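Local atomic coordinates of major capsid protein (Human herpesvirus 1, PDB entry 1NO7), a protein that forms the main building block of the herpes simplex virus 1 capsid shell, here as the protease-resistant upper domain of VP5. Residues Val198-Thr203 with Val435-Ala440; Arg210-Val215 with Ala238-Leu243; Ala245-Leu250 with Tyr364-Ala369. All coordinates share one frame; numbering follows the deposited sequence.

Contact 1 (Val198-Thr203 with Val435-Ala440)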
loop_
_atom_site.group_PDB
_atom_site.type_symbol
_atom_site.label_atom_id
_atom_site.label_comp_id
_atom_site.label_asym_id
_atom_site.label_seq_id
_atom_site.Cartn_x
_atom_site.Cartn_y
_atom_site.Cartn_z
ATOM N N VAL A 198 -19.596 7.150 -7.557
ATOM C CA VAL A 198 -19.094 6.558 -6.322
ATOM C C VAL A 198 -20.171 6.410 -5.252
ATOM O O VAL A 198 -20.415 5.303 -4.748
ATOM C CB VAL A 198 -17.964 7.397 -5.724
ATOM C CG1 VAL A 198 -17.765 7.008 -4.274
ATOM C CG2 VAL A 198 -16.675 7.183 -6.517
ATOM N N VAL A 199 -20.808 7.525 -4.904
ATOM C CA VAL A 199 -21.842 7.491 -3.882
ATOM C C VAL A 199 -22.751 6.295 -4.133
ATOM O O VAL A 199 -23.224 5.650 -3.195
ATOM C CB VAL A 199 -22.708 8.773 -3.873
ATOM C CG1 VAL A 199 -23.612 8.751 -2.646
ATOM C CG2 VAL A 199 -21.829 10.028 -3.867
ATOM N N GLN A 200 -22.976 5.993 -5.409
ATOM C CA GLN A 200 -23.827 4.862 -5.763
ATOM C C GLN A 200 -23.202 3.522 -5.329
ATOM O O GLN A 200 -23.818 2.761 -4.559
ATOM C CB GLN A 200 -24.083 4.840 -7.273
ATOM C CG GLN A 200 -24.641 6.142 -7.848
ATOM C CD GLN A 200 -25.786 5.897 -8.822
ATOM O OE1 GLN A 200 -25.668 5.090 -9.750
ATOM N NE2 GLN A 200 -26.900 6.592 -8.612
ATOM N N CYS A 201 -21.992 3.241 -5.825
ATOM C CA CYS A 201 -21.287 1.999 -5.491
ATOM C C CYS A 201 -21.284 1.774 -3.995
ATOM O O CYS A 201 -21.719 0.722 -3.501
ATOM C CB CYS A 201 -19.837 2.059 -5.937
ATOM S SG CYS A 201 -19.668 2.493 -7.649
ATOM N N ILE A 202 -20.784 2.768 -3.268
ATOM C CA ILE A 202 -20.723 2.633 -1.829
ATOM C C ILE A 202 -22.082 2.288 -1.223
ATOM O O ILE A 202 -22.191 1.322 -0.463
ATOM C CB ILE A 202 -20.198 3.902 -1.168
ATOM C CG1 ILE A 202 -18.796 4.228 -1.726
ATOM C CG2 ILE A 202 -20.229 3.709 0.359
ATOM C CD1 ILE A 202 -18.132 5.470 -1.114
ATOM N N THR A 203 -23.115 3.065 -1.561
ATOM C CA THR A 203 -24.439 2.794 -0.999
ATOM C C THR A 203 -24.887 1.429 -1.444
ATOM O O THR A 203 -25.371 0.619 -0.650
ATOM C CB THR A 203 -25.486 3.795 -1.444
ATOM O OG1 THR A 203 -24.904 5.105 -1.572
ATOM C CG2 THR A 203 -26.594 3.841 -0.396
ATOM N N VAL A 435 -25.492 -1.436 -8.051
ATOM C CA VAL A 435 -26.577 -0.739 -8.748
ATOM C C VAL A 435 -26.241 0.701 -9.098
ATOM O O VAL A 435 -26.345 1.604 -8.265
ATOM C CB VAL A 435 -27.861 -0.757 -7.912
ATOM C CG1 VAL A 435 -28.929 0.122 -8.556
ATOM C CG2 VAL A 435 -28.342 -2.190 -7.806
ATOM N N VAL A 436 -25.848 0.911 -10.346
ATOM C CA VAL A 436 -25.488 2.233 -10.825
ATOM C C VAL A 436 -26.302 2.601 -12.064
ATOM O O VAL A 436 -26.301 1.842 -13.036
ATOM C CB VAL A 436 -24.025 2.270 -11.203
ATOM C CG1 VAL A 436 -23.704 3.567 -11.907
ATOM C CG2 VAL A 436 -23.193 2.107 -9.971
ATOM N N ASP A 437 -26.976 3.759 -12.039
ATOM C CA ASP A 437 -27.782 4.204 -13.175
ATOM C C ASP A 437 -26.924 4.757 -14.330
ATOM O O ASP A 437 -25.702 4.942 -14.193
ATOM C CB ASP A 437 -28.805 5.256 -12.735
ATOM C CG ASP A 437 -28.162 6.576 -12.345
ATOM O OD1 ASP A 437 -27.231 7.027 -13.054
ATOM O OD2 ASP A 437 -28.604 7.170 -11.335
ATOM N N GLY A 438 -27.586 5.020 -15.461
ATOM C CA GLY A 438 -26.923 5.510 -16.660
ATOM C C GLY A 438 -26.060 6.761 -16.568
ATOM O O GLY A 438 -24.877 6.711 -16.899
ATOM N N PRO A 439 -26.613 7.904 -16.140
ATOM C CA PRO A 439 -25.816 9.132 -16.044
ATOM C C PRO A 439 -24.535 8.890 -15.253
ATOM O O PRO A 439 -23.439 9.279 -15.685
ATOM C CB PRO A 439 -26.758 10.101 -15.329
ATOM C CG PRO A 439 -28.119 9.617 -15.733
ATOM C CD PRO A 439 -27.973 8.119 -15.615
ATOM N N ALA A 440 -24.689 8.250 -14.089
ATOM C CA ALA A 440 -23.552 7.937 -13.230
ATOM C C ALA A 440 -22.507 7.232 -14.093
ATOM O O ALA A 440 -21.361 7.675 -14.210
ATOM C CB ALA A 440 -23.997 7.024 -12.092
#

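Contact 2 (Arg210-Val215 with Ala238-Leu243)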
loop_
_atom_site.group_PDB
_atom_site.type_symbol
_atom_site.label_atom_id
_atom_site.label_comp_id
_atom_site.label_asym_id
_atom_site.label_seq_id
_atom_site.Cartn_x
_atom_site.Cartn_y
_atom_site.Cartn_z
ATOM N N ARG A 210 -23.186 -4.737 4.897
ATOM C CA ARG A 210 -22.645 -3.596 5.632
ATOM C C ARG A 210 -21.109 -3.597 5.602
ATOM O O ARG A 210 -20.472 -4.063 6.540
ATOM C CB ARG A 210 -23.178 -3.653 7.060
ATOM C CG ARG A 210 -24.601 -4.196 7.098
ATOM C CD ARG A 210 -25.244 -4.118 8.472
ATOM N NE ARG A 210 -25.486 -2.744 8.906
ATOM C CZ ARG A 210 -26.052 -1.805 8.152
ATOM N NH1 ARG A 210 -26.439 -2.079 6.910
ATOM N NH2 ARG A 210 -26.246 -0.588 8.648
ATOM N N CYS A 211 -20.522 -3.064 4.524
ATOM C CA CYS A 211 -19.060 -3.023 4.348
ATOM C C CYS A 211 -18.557 -1.763 3.656
ATOM O O CYS A 211 -19.057 -1.372 2.596
ATOM C CB CYS A 211 -18.590 -4.208 3.519
ATOM S SG CYS A 211 -19.108 -5.776 4.187
ATOM N N ALA A 212 -17.544 -1.140 4.243
ATOM C CA ALA A 212 -16.977 0.073 3.673
ATOM C C ALA A 212 -16.528 -0.231 2.254
ATOM O O ALA A 212 -15.785 -1.184 2.015
ATOM C CB ALA A 212 -15.813 0.530 4.501
ATOM N N ALA A 213 -17.002 0.585 1.319
ATOM C CA ALA A 213 -16.694 0.427 -0.093
ATOM C C ALA A 213 -15.214 0.443 -0.489
ATOM O O ALA A 213 -14.715 -0.575 -0.960
ATOM C CB ALA A 213 -17.450 1.468 -0.896
ATOM N N PHE A 214 -14.492 1.547 -0.300
ATOM C CA PHE A 214 -13.096 1.537 -0.755
ATOM C C PHE A 214 -11.957 1.567 0.283
ATOM O O PHE A 214 -10.897 2.164 0.019
ATOM C CB PHE A 214 -12.866 2.676 -1.736
ATOM C CG PHE A 214 -13.780 2.645 -2.922
ATOM C CD1 PHE A 214 -15.152 2.860 -2.767
ATOM C CD2 PHE A 214 -13.270 2.418 -4.205
ATOM C CE1 PHE A 214 -16.002 2.851 -3.858
ATOM C CE2 PHE A 214 -14.113 2.405 -5.319
ATOM C CZ PHE A 214 -15.482 2.621 -5.148
ATOM N N VAL A 215 -12.146 0.914 1.434
ATOM C CA VAL A 215 -11.127 0.885 2.499
ATOM C C VAL A 215 -9.698 0.492 2.075
ATOM O O VAL A 215 -8.740 0.712 2.826
ATOM C CB VAL A 215 -11.525 -0.087 3.575
ATOM C CG1 VAL A 215 -12.845 0.317 4.164
ATOM C CG2 VAL A 215 -11.612 -1.486 2.967
ATOM N N ALA A 238 -20.711 6.900 9.020
ATOM C CA ALA A 238 -20.100 6.698 10.336
ATOM C C ALA A 238 -18.758 6.001 10.136
ATOM O O ALA A 238 -17.693 6.573 10.400
ATOM C CB ALA A 238 -21.013 5.832 11.212
ATOM N N VAL A 239 -18.829 4.764 9.648
ATOM C CA VAL A 239 -17.643 3.970 9.385
ATOM C C VAL A 239 -16.510 4.793 8.792
ATOM O O VAL A 239 -15.485 5.017 9.438
ATOM C CB VAL A 239 -17.956 2.816 8.429
ATOM C CG1 VAL A 239 -16.667 2.182 7.939
ATOM C CG2 VAL A 239 -18.834 1.775 9.143
ATOM N N TYR A 240 -16.678 5.235 7.554
ATOM C CA TYR A 240 -15.633 6.029 6.905
ATOM C C TYR A 240 -14.999 7.115 7.789
ATOM O O TYR A 240 -13.782 7.352 7.716
ATOM C CB TYR A 240 -16.181 6.670 5.631
ATOM C CG TYR A 240 -16.274 5.684 4.513
ATOM C CD1 TYR A 240 -17.412 4.881 4.339
ATOM C CD2 TYR A 240 -15.188 5.497 3.672
ATOM C CE1 TYR A 240 -17.449 3.906 3.344
ATOM C CE2 TYR A 240 -15.210 4.541 2.691
ATOM C CZ TYR A 240 -16.331 3.742 2.524
ATOM O OH TYR A 240 -16.268 2.766 1.553
ATOM N N ARG A 241 -15.823 7.778 8.603
ATOM C CA ARG A 241 -15.339 8.830 9.495
ATOM C C ARG A 241 -14.484 8.157 10.564
ATOM O O ARG A 241 -13.289 8.443 10.695
ATOM C CB ARG A 241 -16.509 9.547 10.173
ATOM C CG ARG A 241 -17.500 10.231 9.240
ATOM C CD ARG A 241 -18.819 10.476 9.979
ATOM N NE ARG A 241 -19.787 11.239 9.197
ATOM C CZ ARG A 241 -19.622 12.509 8.844
ATOM N NH1 ARG A 241 -18.526 13.161 9.202
ATOM N NH2 ARG A 241 -20.556 13.133 8.139
ATOM N N ASP A 242 -15.118 7.251 11.312
ATOM C CA ASP A 242 -14.457 6.513 12.379
ATOM C C ASP A 242 -13.063 6.085 11.930
ATOM O O ASP A 242 -12.084 6.264 12.655
ATOM C CB ASP A 242 -15.279 5.280 12.759
ATOM C CG ASP A 242 -15.108 4.900 14.214
ATOM O OD1 ASP A 242 -15.616 3.833 14.629
ATOM O OD2 ASP A 242 -14.470 5.683 14.951
ATOM N N LEU A 243 -12.974 5.529 10.724
ATOM C CA LEU A 243 -11.691 5.085 10.201
ATOM C C LEU A 243 -10.669 6.205 10.338
ATOM O O LEU A 243 -9.685 6.075 11.056
ATOM C CB LEU A 243 -11.817 4.708 8.734
ATOM C CG LEU A 243 -11.103 3.417 8.338
ATOM C CD1 LEU A 243 -12.044 2.262 8.654
ATOM C CD2 LEU A 243 -10.757 3.406 6.840
#

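Contact 3 (Ala245-Leu250 with Tyr364-Ala369)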
loop_
_atom_site.group_PDB
_atom_site.type_symbol
_atom_site.label_atom_id
_atom_site.label_comp_id
_atom_site.label_asym_id
_atom_site.label_seq_id
_atom_site.Cartn_x
_atom_site.Cartn_y
_atom_site.Cartn_z
ATOM N N ALA A 245 -10.869 8.915 11.936
ATOM C CA ALA A 245 -10.835 9.380 13.322
ATOM C C ALA A 245 -9.774 8.612 14.125
ATOM O O ALA A 245 -9.189 9.140 15.088
ATOM C CB ALA A 245 -12.218 9.201 13.962
ATOM N N HIS A 246 -9.538 7.363 13.722
ATOM C CA HIS A 246 -8.563 6.490 14.371
ATOM C C HIS A 246 -7.201 6.917 13.861
ATOM O O HIS A 246 -6.365 7.379 14.632
ATOM C CB HIS A 246 -8.827 5.033 13.982
ATOM C CG HIS A 246 -8.123 4.032 14.840
ATOM N ND1 HIS A 246 -8.607 3.638 16.070
ATOM C CD2 HIS A 246 -6.988 3.324 14.635
ATOM C CE1 HIS A 246 -7.802 2.725 16.585
ATOM N NE2 HIS A 246 -6.812 2.516 15.735
ATOM N N VAL A 247 -6.982 6.768 12.555
ATOM C CA VAL A 247 -5.709 7.161 11.967
ATOM C C VAL A 247 -5.322 8.546 12.469
ATOM O O VAL A 247 -4.149 8.924 12.421
ATOM C CB VAL A 247 -5.765 7.177 10.421
ATOM C CG1 VAL A 247 -4.553 7.948 9.847
ATOM C CG2 VAL A 247 -5.772 5.722 9.894
ATOM N N GLU A 248 -6.296 9.305 12.962
ATOM C CA GLU A 248 -5.981 10.624 13.481
ATOM C C GLU A 248 -5.343 10.479 14.854
ATOM O O GLU A 248 -4.406 11.203 15.173
ATOM C CB GLU A 248 -7.235 11.497 13.567
ATOM C CG GLU A 248 -7.715 12.008 12.219
ATOM C CD GLU A 248 -8.852 13.002 12.343
ATOM O OE1 GLU A 248 -8.637 14.093 12.913
ATOM O OE2 GLU A 248 -9.965 12.691 11.870
ATOM N N ALA A 249 -5.839 9.537 15.656
ATOM C CA ALA A 249 -5.297 9.315 17.000
ATOM C C ALA A 249 -3.929 8.667 16.923
ATOM O O ALA A 249 -3.005 9.087 17.614
ATOM C CB ALA A 249 -6.234 8.441 17.831
ATOM N N LEU A 250 -3.799 7.646 16.085
ATOM C CA LEU A 250 -2.520 6.971 15.941
ATOM C C LEU A 250 -1.434 7.979 15.599
ATOM O O LEU A 250 -0.261 7.793 15.948
ATOM C CB LEU A 250 -2.593 5.933 14.834
ATOM C CG LEU A 250 -3.683 4.906 15.096
ATOM C CD1 LEU A 250 -3.794 3.965 13.912
ATOM C CD2 LEU A 250 -3.352 4.157 16.380
ATOM N N TYR A 364 0.752 0.843 6.810
ATOM C CA TYR A 364 1.650 0.069 7.661
ATOM C C TYR A 364 1.024 -0.365 8.980
ATOM O O TYR A 364 1.537 -1.257 9.641
ATOM C CB TYR A 364 2.933 0.856 7.924
ATOM C CG TYR A 364 3.841 0.943 6.708
ATOM C CD1 TYR A 364 4.353 2.179 6.285
ATOM C CD2 TYR A 364 4.212 -0.211 5.996
ATOM C CE1 TYR A 364 5.217 2.274 5.175
ATOM C CE2 TYR A 364 5.079 -0.136 4.886
ATOM C CZ TYR A 364 5.576 1.117 4.476
ATOM O OH TYR A 364 6.402 1.237 3.355
ATOM N N VAL A 365 -0.085 0.242 9.375
ATOM C CA VAL A 365 -0.702 -0.182 10.623
ATOM C C VAL A 365 -2.132 -0.664 10.422
ATOM O O VAL A 365 -2.448 -1.850 10.620
ATOM C CB VAL A 365 -0.738 0.948 11.633
ATOM C CG1 VAL A 365 -1.308 0.442 12.948
ATOM C CG2 VAL A 365 0.650 1.504 11.828
ATOM N N MET A 366 -2.988 0.282 10.040
ATOM C CA MET A 366 -4.402 0.033 9.791
ATOM C C MET A 366 -4.635 -1.185 8.881
ATOM O O MET A 366 -5.385 -2.102 9.245
ATOM C CB MET A 366 -5.024 1.289 9.177
ATOM C CG MET A 366 -4.973 2.521 10.084
ATOM S SD MET A 366 -6.407 2.621 11.265
ATOM C CE MET A 366 -6.786 0.851 11.542
ATOM N N VAL A 367 -4.000 -1.196 7.709
ATOM C CA VAL A 367 -4.152 -2.314 6.777
ATOM C C VAL A 367 -3.821 -3.663 7.444
ATOM O O VAL A 367 -4.678 -4.565 7.532
ATOM C CB VAL A 367 -3.226 -2.158 5.548
ATOM C CG1 VAL A 367 -3.303 -3.410 4.682
ATOM C CG2 VAL A 367 -3.608 -0.929 4.756
ATOM N N PRO A 368 -2.565 -3.817 7.926
ATOM C CA PRO A 368 -2.136 -5.058 8.577
ATOM C C PRO A 368 -3.108 -5.366 9.695
ATOM O O PRO A 368 -3.559 -6.501 9.839
ATOM C CB PRO A 368 -0.761 -4.710 9.121
ATOM C CG PRO A 368 -0.278 -3.584 8.207
ATOM C CD PRO A 368 -1.528 -2.772 8.058
ATOM N N ALA A 369 -3.430 -4.342 10.478
ATOM C CA ALA A 369 -4.366 -4.502 11.580
ATOM C C ALA A 369 -5.605 -5.299 11.159
ATOM O O ALA A 369 -5.955 -6.285 11.813
ATOM C CB ALA A 369 -4.789 -3.135 12.106
#

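Contact 1 (Val198-Thr203 with Val435-Ala440)
Gln200 reaches Asp437 through a chain that leaves its helix with CG anti to the carbonyl carbon (chi1 -54°) and then bends at chi2 (-136°). The bend carries the amide across to the 435-440 backbone. There it makes two hydrogen bonds with one residue. Gln200 OE1 accepts from Asp437 N at 3.0 Å, with the donor in the carbonyl plane. Gln200 NE2 donates a longer bond to Asp437 OD2, 3.3 Å away, and meets the carboxylate from above its plane. The amide and carboxylate planes are 62° apart, so the two groups do not lie flat on each other. Using both ends of the amide fixes its rotation. The methyl of Ala440 lies against the amide, its CB 3.5 Å from Gln200 OE1. Val436 CG2 and Cys201 SG make a separate apolar touch at 4.2 Å. Asp437 is the N-cap residue of helix 438-442; the capping bond from Ala440 N to its OD1 is less certain in detail. Its OD2 also forms a salt bridge with Arg196, so two residues of helix 195-208, Gln200 and Arg196, hold this helix start. Ser204 of the same helix bonds Val435 N. Cys201 also rests on Phe177 and Leu180 of helix 176-183, while Ile202 touches helix 234-256.

Contact 2 (Arg210-Val215 with Ala238-Leu243)
Ala212 CB touches two side chains of helix 234-256. It lies 3.9 Å from Val239 CG1 and 3.8 Å from Tyr240 CZ. The methyl group approaches the tyrosine ring obliquely. Val239 places CG1 anti to its backbone N (chi1 168°), on the flank that meets Ala212. Ala213 CB adds a looser contact with Tyr240 CZ at 4.3 Å. All the touching residues are buried.

The segment 210-215 has no regular helix or strand. It belongs to the loop that links helix 195-208 to helix 218-226. The contact therefore lays an interhelical connection against a third helix, among helices 158-169, 195-208 and 218-226 of this alpha plus beta domain. Tyr240 lies against the loop and also touches Val224 and Val225 of helix 218-226. Val239 also touches Thr160 and Ala163 of helix 158-169, and Phe214 meets the ring of Phe177.

At the polar edge, the Tyr240 hydroxyl points into the turn of the loop. A bond from Phe214 N to Tyr240 OH, 2.8 Å long and bent to 138° at the hydrogen, is doubtful, because the hydroxyl is modelled too close to the loop backbone. Phe214 N lies near the plane of the tyrosine ring, at its edge. Beyond it, Ala213 O accepts from the hydroxyl of Tyr173, and Val215 O bonds the hydroxyl of Tyr362.

Contact 3 (Ala245-Leu250 with Tyr364-Ala369)
Val247 and Met366 mark the nearest backbone approach of two helical segments that run at 129° to each other, their axes 11.2 Å apart at closest. Segment 364-369 is irregular: it has a wider pi-type turn at 364-366 and a kink at Pro368, whose N has no bond to the turn before.

The wide gap between the axes is bridged by Met366. Its CG is anti to the carbonyl carbon (chi1 -62°), and the chain bends at chi2 and chi3. This shape lays the thioether among three side chains of helix 234-256. Val247 CG2 touches Met366 CG, at a modelled distance too short to be read closely. His246 CD2 is 3.5 Å from Met366 SD. The sulfur lies 4.5 Å from the centroid of the imidazole ring, 68° off its normal, an oblique sulfur-aromatic contact. Leu250 CD1 comes within 4.0 Å of Met366 SD and lies a little farther from Val365 CG1, at 4.4 Å.

Helix 567-577 closes one flank, where Thr571 touches both Leu250 and Val365. Met156 packs on both His246 and Met366, and Val247 also reaches His358 and Tyr362, earlier on helix 353-371.

The segments meet through carbon atoms and one sulfur. His246 turns CD2 to that sulfur. Its NE2 has a weak hydrogen bond elsewhere, with Thr571 OG1. The joint probably depends on close packing and dispersion, with a thioether fitted between two helices.

Contacts 2 and 3 are buried and share helix 234-256, which meets a loop at residues 238-243 and helix 353-371 at residues 245-250. Their centres are about 13 Å apart. Contact 1 is partly buried and lies farther out, its centre about 26 Å from that of the chain. Ile202 ties it to contact 2 by packing on Ala213, Phe214 and Tyr240. Contacts 1 and 3 do not touch, their nearest atoms being about 15 Å apart. Polarity falls toward the interior: contact 1 rests on amide and carboxylate bonds, contact 2 is mainly apolar with one doubtful backbone-to-hydroxyl bond, and contact 3 is apolar and sulfur-based. In sequence, contacts 2 and 3 both nest inside the loop closed by contact 1.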